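Local coordinates for protein N-acyl homoserine lactonase (Bacillus thuringiensis, PDB 4J5F) that hydrolyses the lactone ring of N-acyl homoserine lactones with short or long acyl chains, using two zinc ions per subunit, at residues 109-114 with 140-145. The protein carries 1 engineered substitution. Residues are numbered along the deposited sequence; the frame is centred on the assembly and turned at random.
Sequences LHWDHA and EYMKEC. Engineered in segment 109-114: Trp111 (natural residue Phe). With ZN (zinc ion), chain C; ZN (zinc ion), chain B.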
loop_
_atom_site.group_PDB
_atom_site.type_symbol
_atom_site.label_atom_id
_atom_site.label_comp_id
_atom_site.label_asym_id
_atom_site.label_seq_id
_atom_site.Cartn_x
_atom_site.Cartn_y
_atom_site.Cartn_z
ATOM N N LEU A 109 0.520 7.681 2.270
ATOM C CA LEU A 109 1.405 7.844 3.408
ATOM C C LEU A 109 0.795 7.432 4.767
ATOM O O LEU A 109 1.283 7.862 5.835
ATOM C CB LEU A 109 1.898 9.311 3.455
ATOM C CG LEU A 109 2.727 9.653 2.190
ATOM C CD1 LEU A 109 3.143 11.175 2.302
ATOM C CD2 LEU A 109 3.969 8.778 2.039
ATOM N N HIS A 110 -0.250 6.593 4.746
ATOM C CA HIS A 110 -0.772 6.038 5.994
ATOM C C HIS A 110 0.322 5.228 6.687
ATOM O O HIS A 110 1.243 4.728 6.028
ATOM C CB HIS A 110 -1.974 5.130 5.750
ATOM C CG HIS A 110 -3.259 5.857 5.495
ATOM N ND1 HIS A 110 -4.371 5.219 4.975
ATOM C CD2 HIS A 110 -3.612 7.162 5.671
ATOM C CE1 HIS A 110 -5.360 6.092 4.860
ATOM N NE2 HIS A 110 -4.921 7.279 5.252
ATOM N N TRP A 111 0.192 5.094 8.005
ATOM C CA TRP A 111 1.209 4.494 8.879
ATOM C C TRP A 111 1.619 3.054 8.458
ATOM O O TRP A 111 2.764 2.648 8.695
ATOM C CB TRP A 111 0.693 4.529 10.342
ATOM C CG TRP A 111 -0.325 3.457 10.541
ATOM C CD1 TRP A 111 -1.637 3.467 10.133
ATOM C CD2 TRP A 111 -0.091 2.173 11.125
ATOM N NE1 TRP A 111 -2.238 2.255 10.453
ATOM C CE2 TRP A 111 -1.302 1.451 11.052
ATOM C CE3 TRP A 111 1.029 1.568 11.718
ATOM C CZ2 TRP A 111 -1.423 0.149 11.557
ATOM C CZ3 TRP A 111 0.907 0.280 12.217
ATOM C CH2 TRP A 111 -0.307 -0.420 12.116
ATOM N N ASP A 112 0.722 2.335 7.795
ATOM C CA ASP A 112 0.986 0.923 7.464
ATOM C C ASP A 112 1.571 0.768 6.044
ATOM O O ASP A 112 1.791 -0.357 5.575
ATOM C CB ASP A 112 -0.277 0.047 7.653
ATOM C CG ASP A 112 -1.482 0.554 6.847
ATOM O OD1 ASP A 112 -1.750 1.794 6.881
ATOM O OD2 ASP A 112 -2.192 -0.260 6.184
ATOM N N HIS A 113 1.834 1.901 5.376
ATOM C CA HIS A 113 2.333 1.912 3.995
ATOM C C HIS A 113 3.620 2.711 3.835
ATOM O O HIS A 113 4.382 2.478 2.904
ATOM C CB HIS A 113 1.245 2.492 3.041
ATOM C CG HIS A 113 0.014 1.640 2.998
ATOM N ND1 HIS A 113 -0.175 0.646 2.054
ATOM C CD2 HIS A 113 -1.062 1.579 3.827
ATOM C CE1 HIS A 113 -1.314 0.014 2.303
ATOM N NE2 HIS A 113 -1.860 0.548 3.384
ATOM N N ALA A 114 3.866 3.668 4.740
ATOM C CA ALA A 114 5.031 4.536 4.637
ATOM C C ALA A 114 5.879 4.590 5.937
ATOM O O ALA A 114 6.789 5.391 6.089
ATOM C CB ALA A 114 4.586 5.981 4.190
ATOM N N GLU A 140 -4.175 11.903 10.872
ATOM C CA GLU A 140 -3.941 10.460 10.781
ATOM C C GLU A 140 -2.514 10.147 10.323
ATOM O O GLU A 140 -2.137 8.982 10.246
ATOM C CB GLU A 140 -5.017 9.769 9.922
ATOM C CG GLU A 140 -5.063 10.128 8.413
ATOM C CD GLU A 140 -5.937 11.319 8.104
ATOM O OE1 GLU A 140 -6.395 11.437 6.936
ATOM O OE2 GLU A 140 -6.165 12.149 9.016
ATOM N N TYR A 141 -1.704 11.173 10.042
ATOM C CA TYR A 141 -0.328 10.913 9.575
ATOM C C TYR A 141 0.736 10.993 10.667
ATOM O O TYR A 141 0.872 12.002 11.369
ATOM C CB TYR A 141 0.036 11.877 8.452
ATOM C CG TYR A 141 -0.829 11.596 7.233
ATOM C CD1 TYR A 141 -1.965 12.347 6.971
ATOM C CD2 TYR A 141 -0.522 10.555 6.377
ATOM C CE1 TYR A 141 -2.764 12.082 5.847
ATOM C CE2 TYR A 141 -1.311 10.285 5.267
ATOM C CZ TYR A 141 -2.425 11.060 5.005
ATOM O OH TYR A 141 -3.194 10.739 3.884
ATOM N N MET A 142 1.521 9.929 10.790
ATOM C CA MET A 142 2.593 9.871 11.755
ATOM C C MET A 142 3.827 10.523 11.206
ATOM O O MET A 142 4.043 10.529 9.996
ATOM C CB MET A 142 2.938 8.410 12.111
ATOM C CG MET A 142 1.803 7.684 12.738
ATOM S SD MET A 142 2.313 6.008 13.128
ATOM C CE MET A 142 3.515 6.223 14.427
ATOM N N LYS A 143 4.670 11.020 12.111
ATOM C CA LYS A 143 5.880 11.749 11.726
ATOM C C LYS A 143 6.819 10.862 10.875
ATOM O O LYS A 143 7.475 11.383 9.955
ATOM C CB LYS A 143 6.599 12.241 12.994
ATOM C CG LYS A 143 7.126 11.072 13.850
ATOM C CD LYS A 143 7.833 11.484 15.153
ATOM C CE LYS A 143 8.366 10.247 15.870
ATOM N NZ LYS A 143 8.945 10.627 17.199
ATOM N N GLU A 144 6.825 9.541 11.137
ATOM C CA GLU A 144 7.655 8.579 10.394
ATOM C C GLU A 144 7.328 8.529 8.913
ATOM O O GLU A 144 8.153 8.057 8.094
ATOM C CB GLU A 144 7.438 7.151 10.912
ATOM C CG GLU A 144 7.988 6.907 12.318
ATOM C CD GLU A 144 7.028 7.264 13.451
ATOM O OE1 GLU A 144 6.091 8.083 13.269
ATOM O OE2 GLU A 144 7.245 6.730 14.571
ATOM N N CYS A 145 6.112 8.965 8.605
ATOM C CA CYS A 145 5.547 8.880 7.263
ATOM C C CYS A 145 5.700 10.113 6.367
ATOM O O CYS A 145 5.374 10.041 5.152
ATOM C CB CYS A 145 4.066 8.507 7.354
ATOM S SG CYS A 145 3.883 6.812 8.036
HETATM ZN ZN ZN C . -4.563 3.407 3.963
HETATM ZN ZN ZN B . -3.542 0.126 4.288
HETATM O O HOH W 1 0.804 7.905 8.769
HETATM O O HOH W 2 -5.750 10.022 4.945
HETATM O O HOH W 3 -2.094 6.712 8.904
HETATM O O HOH W 4 -5.401 1.191 5.514
#
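His110 and Tyr141 meet in a water-bridged, second-shell contact between the metal-binding segment 109-114 and the loop that follows helix 129-135. Their rings lie oblique, planes at 36°, with His110 CD2 3.9 Å from Tyr141 CE2. Three waters bridge the segments. Water 2 lies in the plane of the imidazole at its edge, accepts from His110 NE2 at 2.9 Å, and donates to Tyr141 OH and Glu140 OE1. Since His110 ND1 binds a zinc ion at 2.1 Å, both ring nitrogens are engaged and the flip of the ring is set. Glu131 also bonds Tyr141 OH, and Arg138 forms a salt bridge with Glu140. Water 3 accepts from Trp111 N and donates to Glu140 O at 2.6 Å; water 1 donates to Leu109 O and accepts from Met142 N at 2.9 Å.

Cys145 (chi1 -66°) packs with SG 3.6 Å from Trp111 CA, near Ala114 CB, and with CB 3.2 Å from Leu109 O. Met142 SD reaches CB of the engineered Trp111 at 3.5 Å, oblique to the indole.

His108, His110, Asp112 and His113 come from the HxHxDH motif; His173, Asp195 and His239 complete the dinuclear zinc site of the metallo-beta-lactamase fold.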